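Local coordinates for PTS-dependent dihydroxyacetone kinase, ADP-binding subunit dhaL (Lactococcus lactis subsp. lactis, PDB 3CR3), which binds ADP with magnesium, takes a phosphoryl group from DhaM to form ATP, and passes it to dihydroxyacetone bound to DhaK, at residues D29-D34 and I170-P175. Sequence-based numbering, arbitrary orientation.
Sequences DGPIGD and IGHIDP. With MG (magnesium ion), chain E; MG (magnesium ion), chain F; ADP (adenosine-5'-diphosphate), chain G.
Pro31 lays its CB over the centre of the His172 imidazole, 3.6 Å from the ring centroid and 13° off the normal, a CH-pi contact that suits the rigid pyrrolidine. Beside it, the Ile32 side chain runs alongside that of His172, the two pointing opposite ways: Ile32 CG2 lies 3.9 Å from His172 CB, while the longer CG1 branch of Ile32, extended at CD1 (chi2 173°), carries CD1 to 3.7 Å from Ile173 O and 4.0 Å from Pro175 CD. A glycine in place of His172 would probably leave the Pro31 ring without its aromatic partner and uncover CG2 of Ile32. These van der Waals contacts join two loops of the all-helical DhaL fold at the ADP-magnesium site. The Asp29 side chain stands nearly perpendicular to Pro175, with Asp29 OD1 3.5 Å from Pro175 CG. The Asp29 carboxylate divides its work: OD2 binds one magnesium, whereas OD1 accepts a bond from a water on that ion. Asp34 bridges both magnesium ions, one oxygen each, as a carboxylate can; Asp36 completes the metal-binding trio. Asp174, N-cap of helix 175-191, matches two oxygens to two ribose hydroxyls, Asp174 OD1 accepting from ADP O3' (2.6 Å) and OD2 from ADP O2' (2.8 Å).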
ATOM      1  N   ASP A  29     -22.090   9.800  -6.104  1.00 17.02           N
ATOM      2  CA  ASP A  29     -20.894   9.106  -5.615  1.00 16.86           C
ATOM      3  C   ASP A  29     -19.723   9.171  -6.607  1.00 17.11           C
ATOM      4  O   ASP A  29     -18.690   8.527  -6.413  1.00 16.82           O
ATOM      5  CB  ASP A  29     -21.243   7.649  -5.307  1.00 16.45           C
ATOM      6  CG  ASP A  29     -20.306   7.009  -4.300  1.00 16.15           C
ATOM      7  OD1 ASP A  29     -19.792   7.681  -3.365  1.00 14.13           O
ATOM      8  OD2 ASP A  29     -20.084   5.800  -4.443  1.00 14.25           O
ATOM      9  N   GLY A  30     -19.902   9.937  -7.677  1.00 17.26           N
ATOM     10  CA  GLY A  30     -18.872  10.106  -8.702  1.00 17.14           C
ATOM     11  C   GLY A  30     -17.811  11.137  -8.345  1.00 16.85           C
ATOM     12  O   GLY A  30     -16.652  10.793  -8.224  1.00 17.05           O
ATOM     13  N   PRO A  31     -18.200  12.417  -8.180  1.00 17.34           N
ATOM     14  CA  PRO A  31     -17.208  13.456  -7.880  1.00 16.69           C
ATOM     15  C   PRO A  31     -16.511  13.223  -6.541  1.00 16.31           C
ATOM     16  O   PRO A  31     -15.344  13.579  -6.370  1.00 16.11           O
ATOM     17  CB  PRO A  31     -18.052  14.742  -7.845  1.00 16.83           C
ATOM     18  CG  PRO A  31     -19.289  14.409  -8.631  1.00 17.49           C
ATOM     19  CD  PRO A  31     -19.555  12.985  -8.292  1.00 16.93           C
ATOM     20  N   ILE A  32     -17.221  12.621  -5.598  1.00 15.84           N
ATOM     21  CA  ILE A  32     -16.696  12.458  -4.262  1.00 15.45           C
ATOM     22  C   ILE A  32     -16.676  11.009  -3.803  1.00 15.78           C
ATOM     23  O   ILE A  32     -16.804  10.736  -2.619  1.00 15.74           O
ATOM     24  CB  ILE A  32     -17.440  13.377  -3.239  1.00 15.99           C
ATOM     25  CG1 ILE A  32     -18.960  13.097  -3.246  1.00 14.80           C
ATOM     26  CG2 ILE A  32     -17.108  14.849  -3.535  1.00 15.67           C
ATOM     27  CD1 ILE A  32     -19.759  13.816  -2.178  1.00 14.64           C
ATOM     28  N   GLY A  33     -16.509  10.079  -4.741  1.00 15.79           N
ATOM     29  CA  GLY A  33     -16.370   8.675  -4.379  1.00 15.62           C
ATOM     30  C   GLY A  33     -16.058   7.820  -5.579  1.00 16.15           C
ATOM     31  O   GLY A  33     -15.423   8.279  -6.529  1.00 16.77           O
ATOM     32  N   ASP A  34     -16.479   6.561  -5.534  1.00 16.36           N
ATOM     33  CA  ASP A  34     -16.180   5.629  -6.615  1.00 15.84           C
ATOM     34  C   ASP A  34     -17.363   5.288  -7.520  1.00 15.84           C
ATOM     35  O   ASP A  34     -17.302   4.315  -8.280  1.00 16.10           O
ATOM     36  CB  ASP A  34     -15.554   4.349  -6.067  1.00 16.34           C
ATOM     37  CG  ASP A  34     -16.424   3.660  -5.013  1.00 16.11           C
ATOM     38  OD1 ASP A  34     -17.516   4.145  -4.648  1.00 15.53           O
ATOM     39  OD2 ASP A  34     -15.980   2.627  -4.517  1.00 16.98           O
ATOM     40  N   ILE A 170     -16.448  20.039  -1.625  1.00 11.68           N
ATOM     41  CA  ILE A 170     -17.409  21.129  -1.453  1.00 11.98           C
ATOM     42  C   ILE A 170     -18.149  21.394  -2.769  1.00 11.77           C
ATOM     43  O   ILE A 170     -17.536  21.482  -3.834  1.00 11.52           O
ATOM     44  CB  ILE A 170     -16.684  22.418  -0.951  1.00 11.90           C
ATOM     45  CG1 ILE A 170     -16.059  22.169   0.433  1.00 11.70           C
ATOM     46  CG2 ILE A 170     -17.632  23.600  -0.938  1.00 12.61           C
ATOM     47  CD1 ILE A 170     -14.934  23.145   0.824  1.00 11.93           C
ATOM     48  N   GLY A 171     -19.473  21.485  -2.703  1.00 11.72           N
ATOM     49  CA  GLY A 171     -20.274  21.668  -3.910  1.00 11.37           C
ATOM     50  C   GLY A 171     -20.881  20.384  -4.448  1.00 11.60           C
ATOM     51  O   GLY A 171     -21.511  20.400  -5.509  1.00 12.04           O
ATOM     52  N   HIS A 172     -20.710  19.278  -3.718  1.00 10.57           N
ATOM     53  CA  HIS A 172     -21.259  17.990  -4.113  1.00 10.52           C
ATOM     54  C   HIS A 172     -22.112  17.380  -3.012  1.00 10.75           C
ATOM     55  O   HIS A 172     -21.668  17.250  -1.865  1.00 10.56           O
ATOM     56  CB  HIS A 172     -20.136  17.034  -4.551  1.00 10.24           C
ATOM     57  CG  HIS A 172     -19.323  17.565  -5.686  1.00  9.40           C
ATOM     58  ND1 HIS A 172     -19.820  17.658  -6.970  1.00  9.47           N
ATOM     59  CD2 HIS A 172     -18.083  18.105  -5.720  1.00  7.93           C
ATOM     60  CE1 HIS A 172     -18.910  18.213  -7.750  1.00  9.12           C
ATOM     61  NE2 HIS A 172     -17.845  18.489  -7.018  1.00  9.05           N
ATOM     62  N   ILE A 173     -23.352  17.028  -3.362  1.00 10.61           N
ATOM     63  CA  ILE A 173     -24.272  16.398  -2.408  1.00 10.23           C
ATOM     64  C   ILE A 173     -23.767  14.991  -2.027  1.00 10.14           C
ATOM     65  O   ILE A 173     -23.355  14.232  -2.891  1.00 10.07           O
ATOM     66  CB  ILE A 173     -25.723  16.365  -2.981  1.00 10.57           C
ATOM     67  CG1 ILE A 173     -26.232  17.797  -3.179  1.00  9.84           C
ATOM     68  CG2 ILE A 173     -26.647  15.491  -2.097  1.00  9.00           C
ATOM     69  CD1 ILE A 173     -27.518  17.942  -4.008  1.00 10.88           C
ATOM     70  N   ASP A 174     -23.771  14.673  -0.732  1.00  9.40           N
ATOM     71  CA  ASP A 174     -23.324  13.369  -0.232  1.00  9.51           C
ATOM     72  C   ASP A 174     -24.317  12.246  -0.581  1.00  9.39           C
ATOM     73  O   ASP A 174     -25.488  12.349  -0.256  1.00  9.52           O
ATOM     74  CB  ASP A 174     -23.173  13.423   1.285  1.00  8.84           C
ATOM     75  CG  ASP A 174     -22.658  12.123   1.861  1.00  9.27           C
ATOM     76  OD1 ASP A 174     -21.576  11.656   1.426  1.00  8.15           O
ATOM     77  OD2 ASP A 174     -23.344  11.569   2.739  1.00  7.77           O
ATOM     78  N   PRO A 175     -23.855  11.184  -1.259  1.00  9.61           N
ATOM     79  CA  PRO A 175     -24.784  10.107  -1.638  1.00  9.47           C
ATOM     80  C   PRO A 175     -25.475   9.353  -0.469  1.00  9.16           C
ATOM     81  O   PRO A 175     -26.661   9.094  -0.555  1.00  9.71           O
ATOM     82  CB  PRO A 175     -23.923   9.153  -2.489  1.00  9.61           C
ATOM     83  CG  PRO A 175     -22.520   9.529  -2.260  1.00 10.35           C
ATOM     84  CD  PRO A 175     -22.493  10.972  -1.788  1.00  9.98           C
TER
HETATM   85 MG    MG E1212     -19.131   4.290  -3.333  1.00 19.24          MG
HETATM   86 MG    MG F1213     -17.149   1.160  -2.955  1.00 29.16          MG
HETATM   87  PB  ADP G1211     -18.019   3.454  -0.434  1.00 15.60           P
HETATM   88  O1B ADP G1211     -18.035   3.215  -1.910  1.00 15.51           O
HETATM   89  O2B ADP G1211     -17.256   2.419   0.318  1.00 13.87           O
HETATM   90  O3B ADP G1211     -17.640   4.885  -0.050  1.00 14.19           O
HETATM   91  PA  ADP G1211     -20.889   3.839  -0.663  1.00 14.17           P
HETATM   92  O1A ADP G1211     -20.563   4.603  -1.900  1.00 13.91           O
HETATM   93  O2A ADP G1211     -21.895   2.721  -0.808  1.00 16.69           O
HETATM   94  O3A ADP G1211     -19.553   3.258   0.053  1.00 14.44           O
HETATM   95  O5' ADP G1211     -21.419   4.852   0.477  1.00 15.92           O
HETATM   96  C5' ADP G1211     -20.853   6.160   0.609  1.00 15.07           C
HETATM   97  C4' ADP G1211     -21.549   6.839   1.769  1.00 14.79           C
HETATM   98  O4' ADP G1211     -21.229   6.215   3.019  1.00 16.42           O
HETATM   99  C3' ADP G1211     -21.143   8.293   1.935  1.00 14.89           C
HETATM  100  O3' ADP G1211     -21.959   9.104   1.089  1.00 14.91           O
HETATM  101  C2' ADP G1211     -21.373   8.563   3.421  1.00 14.36           C
HETATM  102  O2' ADP G1211     -22.676   9.079   3.699  1.00 10.96           O
HETATM  103  C1' ADP G1211     -21.311   7.182   4.060  1.00 17.13           C
HETATM  104  N9  ADP G1211     -20.088   7.065   4.874  1.00 18.66           N
HETATM  105  C8  ADP G1211     -18.866   6.767   4.380  1.00 18.23           C
HETATM  106  N7  ADP G1211     -17.960   6.732   5.368  1.00 17.35           N
HETATM  107  C5  ADP G1211     -18.608   7.023   6.512  1.00 17.86           C
HETATM  108  C6  ADP G1211     -18.231   7.162   7.930  1.00 16.54           C
HETATM  109  N6  ADP G1211     -16.950   6.950   8.291  1.00 17.11           N
HETATM  110  N1  ADP G1211     -19.199   7.474   8.820  1.00 17.92           N
HETATM  111  C2  ADP G1211     -20.484   7.660   8.456  1.00 17.00           C
HETATM  112  N3  ADP G1211     -20.890   7.557   7.190  1.00 16.87           N
HETATM  113  C4  ADP G1211     -20.012   7.252   6.192  1.00 17.73           C
HETATM  114  O   HOH W   1     -17.923   6.090  -2.412  1.00 18.12           O
HETATM  115  O   HOH W   2     -15.896   0.892  -0.977  1.00 21.47           O